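Local coordinates for regulatory protein YycH-like domain-containing protein (PDB 5COZ), which is of unknown function but, as a predicted lipoprotein with a YycH-like domain, probably works at the cell envelope, perhaps in regulation, at residues N14-V19 with S278-E283; L79-A84 with L89-C94; L108-N111 with D116-A119. All blocks are in the same frame, centred on the assembly; numbering follows the deposited sequence.

Contact 1 (N14-V19 with S278-E283)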
loop_
_atom_site.group_PDB
_atom_site.type_symbol
_atom_site.label_atom_id
_atom_site.label_comp_id
_atom_site.label_asym_id
_atom_site.label_seq_id
_atom_site.Cartn_x
_atom_site.Cartn_y
_atom_site.Cartn_z
ATOM N N ASN A 14 -24.274 -4.523 -14.992
ATOM C CA ASN A 14 -23.831 -5.639 -14.159
ATOM C C ASN A 14 -23.710 -6.972 -14.939
ATOM O O ASN A 14 -23.565 -8.005 -14.308
ATOM C CB ASN A 14 -24.757 -5.792 -12.942
ATOM C CG ASN A 14 -24.799 -4.565 -12.061
ATOM O OD1 ASN A 14 -23.839 -4.239 -11.347
ATOM N ND2 ASN A 14 -25.912 -3.844 -12.106
ATOM N N ASP A 15 -23.723 -6.967 -16.286
ATOM C CA ASP A 15 -23.517 -8.209 -17.072
ATOM C C ASP A 15 -21.998 -8.384 -17.288
ATOM O O ASP A 15 -21.326 -7.394 -17.567
ATOM C CB ASP A 15 -24.297 -8.162 -18.393
ATOM C CG ASP A 15 -23.863 -9.195 -19.408
ATOM O OD1 ASP A 15 -24.363 -10.337 -19.343
ATOM O OD2 ASP A 15 -23.049 -8.851 -20.290
ATOM N N TYR A 16 -21.464 -9.617 -17.168
ATOM C CA TYR A 16 -20.006 -9.857 -17.283
ATOM C C TYR A 16 -19.421 -9.441 -18.654
ATOM O O TYR A 16 -18.388 -8.766 -18.685
ATOM C CB TYR A 16 -19.639 -11.313 -16.935
ATOM C CG TYR A 16 -18.188 -11.683 -17.193
ATOM C CD1 TYR A 16 -17.148 -11.001 -16.565
ATOM C CD2 TYR A 16 -17.861 -12.744 -18.028
ATOM C CE1 TYR A 16 -15.814 -11.341 -16.798
ATOM C CE2 TYR A 16 -16.535 -13.096 -18.267
ATOM C CZ TYR A 16 -15.513 -12.389 -17.653
ATOM O OH TYR A 16 -14.209 -12.756 -17.888
ATOM N N GLU A 17 -20.071 -9.793 -19.769
ATOM C CA GLU A 17 -19.557 -9.395 -21.081
ATOM C C GLU A 17 -19.566 -7.877 -21.261
ATOM O O GLU A 17 -18.640 -7.343 -21.867
ATOM C CB GLU A 17 -20.362 -10.073 -22.202
ATOM C CG GLU A 17 -19.984 -11.534 -22.408
ATOM C CD GLU A 17 -18.537 -11.841 -22.766
ATOM O OE1 GLU A 17 -17.938 -11.095 -23.580
ATOM O OE2 GLU A 17 -18.009 -12.848 -22.244
ATOM N N ASN A 18 -20.575 -7.176 -20.712
ATOM C CA ASN A 18 -20.641 -5.710 -20.759
ATOM C C ASN A 18 -19.517 -5.105 -19.914
ATOM O O ASN A 18 -18.917 -4.084 -20.292
ATOM C CB ASN A 18 -22.002 -5.202 -20.270
ATOM C CG ASN A 18 -23.086 -5.309 -21.310
ATOM O OD1 ASN A 18 -22.828 -5.463 -22.509
ATOM N ND2 ASN A 18 -24.326 -5.250 -20.865
ATOM N N VAL A 19 -19.229 -5.754 -18.776
ATOM C CA VAL A 19 -18.146 -5.303 -17.901
ATOM C C VAL A 19 -16.815 -5.438 -18.659
ATOM O O VAL A 19 -15.999 -4.501 -18.647
ATOM C CB VAL A 19 -18.149 -6.071 -16.549
ATOM C CG1 VAL A 19 -16.805 -5.957 -15.828
ATOM C CG2 VAL A 19 -19.290 -5.589 -15.646
ATOM N N SER A 278 -8.441 -7.480 -21.145
ATOM C CA SER A 278 -7.634 -8.650 -21.508
ATOM C C SER A 278 -7.180 -9.378 -20.253
ATOM O O SER A 278 -7.240 -10.597 -20.193
ATOM C CB SER A 278 -6.425 -8.230 -22.338
ATOM O OG SER A 278 -6.838 -7.552 -23.516
ATOM N N ILE A 279 -6.812 -8.619 -19.221
ATOM C CA ILE A 279 -6.382 -9.179 -17.944
ATOM C C ILE A 279 -7.554 -9.814 -17.218
ATOM O O ILE A 279 -7.414 -10.951 -16.738
ATOM C CB ILE A 279 -5.721 -8.082 -17.096
ATOM C CG1 ILE A 279 -4.527 -7.460 -17.841
ATOM C CG2 ILE A 279 -5.340 -8.607 -15.688
ATOM C CD1 ILE A 279 -3.406 -8.441 -18.233
ATOM N N LEU A 280 -8.711 -9.108 -17.134
ATOM C CA LEU A 280 -9.821 -9.683 -16.405
ATOM C C LEU A 280 -10.312 -10.982 -17.053
ATOM O O LEU A 280 -10.566 -11.938 -16.322
ATOM C CB LEU A 280 -10.977 -8.683 -16.261
ATOM C CG LEU A 280 -12.208 -9.246 -15.491
ATOM C CD1 LEU A 280 -11.820 -9.687 -14.046
ATOM C CD2 LEU A 280 -13.321 -8.217 -15.452
ATOM N N SER A 281 -10.450 -11.034 -18.393
ATOM C CA SER A 281 -10.932 -12.268 -19.003
ATOM C C SER A 281 -9.944 -13.432 -18.755
ATOM O O SER A 281 -10.382 -14.548 -18.458
ATOM C CB SER A 281 -11.188 -12.063 -20.489
ATOM O OG SER A 281 -9.967 -11.763 -21.135
ATOM N N LYS A 282 -8.638 -13.173 -18.812
ATOM C CA LYS A 282 -7.639 -14.203 -18.578
ATOM C C LYS A 282 -7.673 -14.639 -17.093
ATOM O O LYS A 282 -7.590 -15.835 -16.784
ATOM C CB LYS A 282 -6.267 -13.623 -18.972
ATOM C CG LYS A 282 -5.165 -14.592 -19.124
ATOM C CD LYS A 282 -4.122 -13.931 -19.992
ATOM C CE LYS A 282 -3.002 -14.864 -20.154
ATOM N NZ LYS A 282 -1.961 -14.204 -20.944
ATOM N N GLU A 283 -7.839 -13.671 -16.187
ATOM C CA GLU A 283 -7.873 -13.981 -14.755
ATOM C C GLU A 283 -9.150 -14.761 -14.394
ATOM O O GLU A 283 -9.071 -15.717 -13.622
ATOM C CB GLU A 283 -7.769 -12.691 -13.956
ATOM C CG GLU A 283 -7.874 -12.909 -12.450
ATOM C CD GLU A 283 -6.703 -13.578 -11.758
ATOM O OE1 GLU A 283 -5.721 -13.980 -12.424
ATOM O OE2 GLU A 283 -6.793 -13.722 -10.516
HETATM O O HOH W 1 -13.283 -14.986 -19.177
#

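Contact 2 (L79-A84 with L89-C94)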
loop_
_atom_site.group_PDB
_atom_site.type_symbol
_atom_site.label_atom_id
_atom_site.label_comp_id
_atom_site.label_asym_id
_atom_site.label_seq_id
_atom_site.Cartn_x
_atom_site.Cartn_y
_atom_site.Cartn_z
ATOM N N LEU A 79 15.850 14.265 6.844
ATOM C CA LEU A 79 14.598 13.527 6.910
ATOM C C LEU A 79 14.081 13.524 8.372
ATOM O O LEU A 79 12.884 13.746 8.628
ATOM C CB LEU A 79 14.818 12.117 6.388
ATOM C CG LEU A 79 13.589 11.187 6.476
ATOM C CD1 LEU A 79 12.370 11.798 5.756
ATOM C CD2 LEU A 79 13.942 9.787 5.926
HETATM N N MSE A 80 14.987 13.318 9.345
HETATM C CA MSE A 80 14.634 13.354 10.742
HETATM C C MSE A 80 13.914 14.681 11.090
HETATM O O MSE A 80 12.916 14.652 11.802
HETATM C CB MSE A 80 15.884 13.138 11.647
HETATM C CG MSE A 80 15.575 13.288 13.152
HETATM SE SE MSE A 80 15.662 15.141 13.802
HETATM C CE MSE A 80 17.605 15.436 13.480
ATOM N N GLU A 81 14.425 15.833 10.621
ATOM C CA GLU A 81 13.789 17.093 10.999
ATOM C C GLU A 81 12.399 17.209 10.407
ATOM O O GLU A 81 11.520 17.722 11.091
ATOM C CB GLU A 81 14.638 18.296 10.574
ATOM C CG GLU A 81 15.960 18.373 11.316
ATOM C CD GLU A 81 16.520 19.779 11.267
ATOM O OE1 GLU A 81 15.856 20.713 11.784
ATOM O OE2 GLU A 81 17.625 19.949 10.695
ATOM N N LYS A 82 12.203 16.713 9.170
ATOM C CA LYS A 82 10.867 16.759 8.558
ATOM C C LYS A 82 9.916 15.862 9.344
ATOM O O LYS A 82 8.792 16.274 9.628
ATOM C CB LYS A 82 10.922 16.344 7.103
ATOM C CG LYS A 82 11.693 17.328 6.237
ATOM C CD LYS A 82 11.841 16.752 4.841
ATOM C CE LYS A 82 12.525 17.682 3.873
ATOM N NZ LYS A 82 13.992 17.727 4.096
ATOM N N LEU A 83 10.382 14.664 9.761
ATOM C CA LEU A 83 9.542 13.775 10.566
ATOM C C LEU A 83 9.256 14.359 11.940
ATOM O O LEU A 83 8.140 14.201 12.445
ATOM C CB LEU A 83 10.192 12.405 10.717
ATOM C CG LEU A 83 10.336 11.618 9.413
ATOM C CD1 LEU A 83 11.203 10.402 9.627
ATOM C CD2 LEU A 83 8.962 11.204 8.850
ATOM N N ALA A 84 10.255 15.022 12.573
ATOM C CA ALA A 84 10.076 15.653 13.873
ATOM C C ALA A 84 9.049 16.791 13.785
ATOM O O ALA A 84 8.254 16.933 14.712
ATOM C CB ALA A 84 11.423 16.188 14.392
ATOM N N LEU A 89 7.774 16.585 17.562
ATOM C CA LEU A 89 8.739 16.032 18.508
ATOM C C LEU A 89 9.537 17.159 19.171
ATOM O O LEU A 89 9.930 18.105 18.491
ATOM C CB LEU A 89 9.685 15.074 17.760
ATOM C CG LEU A 89 10.751 14.382 18.592
ATOM C CD1 LEU A 89 10.223 13.089 19.175
ATOM C CD2 LEU A 89 11.973 14.053 17.731
ATOM N N ASN A 90 9.741 17.082 20.486
ATOM C CA ASN A 90 10.543 18.090 21.165
ATOM C C ASN A 90 12.019 17.672 20.986
ATOM O O ASN A 90 12.499 16.812 21.716
ATOM C CB ASN A 90 10.123 18.208 22.622
ATOM C CG ASN A 90 10.822 19.324 23.358
ATOM O OD1 ASN A 90 11.755 19.954 22.851
ATOM N ND2 ASN A 90 10.378 19.592 24.571
ATOM N N LYS A 91 12.692 18.231 19.968
ATOM C CA LYS A 91 14.074 17.867 19.584
ATOM C C LYS A 91 15.093 18.184 20.687
ATOM O O LYS A 91 16.076 17.441 20.835
ATOM C CB LYS A 91 14.476 18.525 18.255
ATOM C CG LYS A 91 13.722 17.954 17.044
ATOM C CD LYS A 91 14.064 18.583 15.678
ATOM C CE LYS A 91 13.623 20.026 15.544
ATOM N NZ LYS A 91 12.188 20.228 15.847
ATOM N N ASP A 92 14.833 19.225 21.511
ATOM C CA ASP A 92 15.731 19.617 22.610
ATOM C C ASP A 92 15.967 18.500 23.622
ATOM O O ASP A 92 17.103 18.327 24.070
ATOM C CB ASP A 92 15.172 20.825 23.392
ATOM C CG ASP A 92 14.899 22.097 22.617
ATOM O OD1 ASP A 92 15.564 22.319 21.583
ATOM O OD2 ASP A 92 14.059 22.901 23.081
ATOM N N VAL A 93 14.893 17.783 24.026
ATOM C CA VAL A 93 14.951 16.764 25.078
ATOM C C VAL A 93 15.161 15.341 24.537
ATOM O O VAL A 93 15.310 14.406 25.332
ATOM C CB VAL A 93 13.712 16.809 26.018
ATOM C CG1 VAL A 93 13.702 18.087 26.857
ATOM C CG2 VAL A 93 12.404 16.647 25.252
ATOM N N CYS A 94 15.183 15.167 23.214
ATOM C CA CYS A 94 15.405 13.866 22.578
ATOM C C CYS A 94 16.787 13.338 22.792
ATOM O O CYS A 94 17.732 14.138 22.874
ATOM C CB CYS A 94 15.123 13.965 21.092
ATOM S SG CYS A 94 13.382 13.833 20.708
HETATM O O HOH W 2 11.600 19.772 12.884
HETATM O O HOH W 3 9.647 19.239 16.076
#

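Contact 3 (L108-N111 with D116-A119)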
loop_
_atom_site.group_PDB
_atom_site.type_symbol
_atom_site.label_atom_id
_atom_site.label_comp_id
_atom_site.label_asym_id
_atom_site.label_seq_id
_atom_site.Cartn_x
_atom_site.Cartn_y
_atom_site.Cartn_z
ATOM N N LEU A 108 18.213 6.528 15.662
ATOM C CA LEU A 108 17.035 6.664 16.504
ATOM C C LEU A 108 17.050 7.955 17.263
ATOM O O LEU A 108 18.106 8.384 17.744
ATOM C CB LEU A 108 16.945 5.508 17.533
ATOM C CG LEU A 108 17.109 4.075 16.978
ATOM C CD1 LEU A 108 16.998 3.060 18.092
ATOM C CD2 LEU A 108 16.050 3.741 15.958
ATOM N N TRP A 109 15.866 8.542 17.457
ATOM C CA TRP A 109 15.672 9.719 18.312
ATOM C C TRP A 109 14.499 9.414 19.209
ATOM O O TRP A 109 13.413 9.115 18.712
ATOM C CB TRP A 109 15.415 11.006 17.509
ATOM C CG TRP A 109 16.603 11.472 16.747
ATOM C CD1 TRP A 109 17.510 12.418 17.141
ATOM C CD2 TRP A 109 17.023 11.019 15.464
ATOM N NE1 TRP A 109 18.470 12.581 16.175
ATOM C CE2 TRP A 109 18.170 11.770 15.111
ATOM C CE3 TRP A 109 16.496 10.100 14.528
ATOM C CZ2 TRP A 109 18.820 11.611 13.879
ATOM C CZ3 TRP A 109 17.126 9.963 13.298
ATOM C CH2 TRP A 109 18.299 10.682 13.004
ATOM N N ASP A 110 14.711 9.457 20.517
ATOM C CA ASP A 110 13.647 9.109 21.440
ATOM C C ASP A 110 13.426 10.179 22.478
ATOM O O ASP A 110 14.381 10.709 23.049
ATOM C CB ASP A 110 14.038 7.792 22.151
ATOM C CG ASP A 110 13.973 6.595 21.232
ATOM O OD1 ASP A 110 12.858 6.101 20.991
ATOM O OD2 ASP A 110 15.034 6.193 20.702
ATOM N N ASN A 111 12.158 10.491 22.732
ATOM C CA ASN A 111 11.801 11.366 23.840
ATOM C C ASN A 111 11.310 10.411 24.901
ATOM O O ASN A 111 10.221 9.849 24.784
ATOM C CB ASN A 111 10.783 12.427 23.432
ATOM C CG ASN A 111 10.441 13.373 24.560
ATOM O OD1 ASN A 111 10.659 13.081 25.732
ATOM N ND2 ASN A 111 9.856 14.502 24.222
ATOM N N ASP A 116 7.634 9.524 22.408
ATOM C CA ASP A 116 7.661 9.810 20.967
ATOM C C ASP A 116 8.971 9.278 20.397
ATOM O O ASP A 116 9.990 9.269 21.100
ATOM C CB ASP A 116 7.575 11.319 20.691
ATOM C CG ASP A 116 6.341 12.034 21.198
ATOM O OD1 ASP A 116 5.253 11.463 21.100
ATOM O OD2 ASP A 116 6.472 13.180 21.663
ATOM N N SER A 117 8.965 8.834 19.139
ATOM C CA SER A 117 10.212 8.339 18.579
ATOM C C SER A 117 10.280 8.500 17.080
ATOM O O SER A 117 9.255 8.570 16.397
ATOM C CB SER A 117 10.434 6.866 18.917
ATOM O OG SER A 117 9.540 6.022 18.219
ATOM N N ILE A 118 11.522 8.576 16.584
ATOM C CA ILE A 118 11.845 8.557 15.171
ATOM C C ILE A 118 12.890 7.473 14.957
ATOM O O ILE A 118 13.850 7.404 15.728
ATOM C CB ILE A 118 12.311 9.929 14.640
ATOM C CG1 ILE A 118 11.219 11.007 14.813
ATOM C CG2 ILE A 118 12.797 9.826 13.158
ATOM C CD1 ILE A 118 11.728 12.406 14.520
ATOM N N ALA A 119 12.727 6.625 13.932
ATOM C CA ALA A 119 13.720 5.614 13.619
ATOM C C ALA A 119 13.931 5.637 12.137
ATOM O O ALA A 119 12.963 5.527 11.382
ATOM C CB ALA A 119 13.228 4.236 14.057
HETATM O O HOH W 4 13.567 5.405 17.989
HETATM O O HOH W 5 10.673 6.942 22.677
HETATM O O HOH W 6 8.222 15.209 22.053
#

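Contact 1 (N14-V19 with S278-E283)
Tyr16 and Val19, one turn apart on helix 16-22, meet Leu280 and Ser281 on helix 276-288. The apolar part lies between the two helices, where a single methyl of Leu280, CD2, serves both partners. Leu280 CD2 stands 4.2 Å from Val19 CG1 and approaches the Tyr16 ring at its edge, near the ring plane, on the CE1 side. The CB of Leu280 is directed at helix 16-22; CG is anti to the backbone N (chi1 180°), and with chi2 at 60° CD2 faces Val19 and the Tyr16 edge. The backbones stay well apart, the closest CA atoms, those of Val19 and Leu280, being 9.5 Å from each other.

Both helices lie against the mixed sheet of the fold: Tyr16 and Val19 rest on Cys37 of edge strand 34-40, and Ile279 packs on Trp321 and Val323 of strand 314-330. The N-terminal helix is thus joined to a helix more than 250 residues later, both against the same curled sheet. Asp15 is the N-cap of helix 16-22: its OD2 accepts from Asn18 N at 3.0 Å, on the anti side and 22° out of the carboxylate plane.

Toward the Tyr16 hydroxyl the contact becomes looser and polar. Tyr16 OH comes up to the backbone of helix 276-288, 3.5 Å from Ser281 CA, without a direct hydrogen bond between the segments. A water in the plane of the Tyr16 ring bridges the gap, 2.7 Å from Tyr16 OH and donating to Ser281 O at 3.0 Å.

Contact 2 (L79-A84 with L89-C94)
The end of helix 73-87 and the loop that leads to strand 95-101 fold back on each other here, Ala84 facing Leu89 and Lys91. Leu89 N donates to Ala84 O at 2.9 Å, the donor tilted 16° from the carbonyl plane, and this bond ties the start of the loop to the last turns of the helix. Ala84 CB lies 4.0 Å from Leu89 CB, while the methylene chain of Lys91 passes over the same methyl with CG and CD, the latter at 3.8 Å. Bends at chi3 (-67°) and chi4 (-54°) then curl the lysine back, and NZ reaches the backbone carbonyls of Glu81, Ala84 and Leu89 through two waters. Both accept from Lys91 NZ: one, 2.7 Å from NZ, donates to Leu89 O and weakly to Ala84 O; the other donates to Glu81 O. The Glu81 carboxylate stays apart from the ammonium group, OE1 being 5.5 Å from Lys91 NZ. The selenium of Met80, a selenomethionine here, borders Lys91 CD at 4.2 Å. On the sheet side, Ala84 and Leu89 rest on Ile118 of strand 116-120, Met80 reaches Trp109 of strand 104-111, and Leu83 packs against Leu256 and Ile258 of strand 252-258.

Contact 3 (L108-N111 with D116-A119)
The Trp109 indole lies obliquely across the Ile118 side chain, CE3 4.0 Å from Ile118 CG2, and Tyr77 of helix 73-87 makes an edge-to-face stack with the indole. Trp109 and Ile118 are a hydrogen-bonded pair of the antiparallel beta hairpin 104-111/116-120, on the sheet face covered by helix 73-87. Their backbones grip each other twice, Trp109 N to Ile118 O and Ile118 N to Trp109 O, both 2.9 Å. Asn111 N donates to Asp116 O. On that face, too, a water links Asn111 ND2 and Asp116 OD2, while Asn111 OD1 accepts from Tyr113 N and Asp116 OD2 is also bonded to Thr114 OG1, within the turn.

The other face carries the non-hydrogen-bonded pairs Leu108 with Ala119 and Asp110 with Ser117. With CG anti to its carbonyl carbon (chi1 -71°), Asp110 leans across the hairpin and brings OD1 to 3.3 Å from Ser117 CB. A water donates to both Asp110 OD1 and Asp116 O. Strands 95-101 and 125-128 flank the hairpin, bonding to Asp110 and Ser117 among others. Leu108 CD2 presses on Ala119 CB at 3.4 Å, tighter than usual for two carbons.

Overall arrangement
Contacts 2 and 3 are neighbours, their centres 8 Å apart: contact 3 lies in the antiparallel sheet, and contact 2 is formed by helix 73-87 and the loop after it, packed on one face of that sheet. They touch where Val93 CG2 meets Asn111 ND2 at 3.5 Å and Leu89 CD1 meets Asp116 CB at the same distance. Along the chain contact 2 closes before contact 3 opens, and helix, loop and hairpin follow one another in sequence. Contact 1 lies about 50 Å from both, centre to centre, on the opposite side of the molecule, against the mixed sheet. Its segments span both in sequence: the antiparallel sheet lies between parts of the chain that form the mixed sheet.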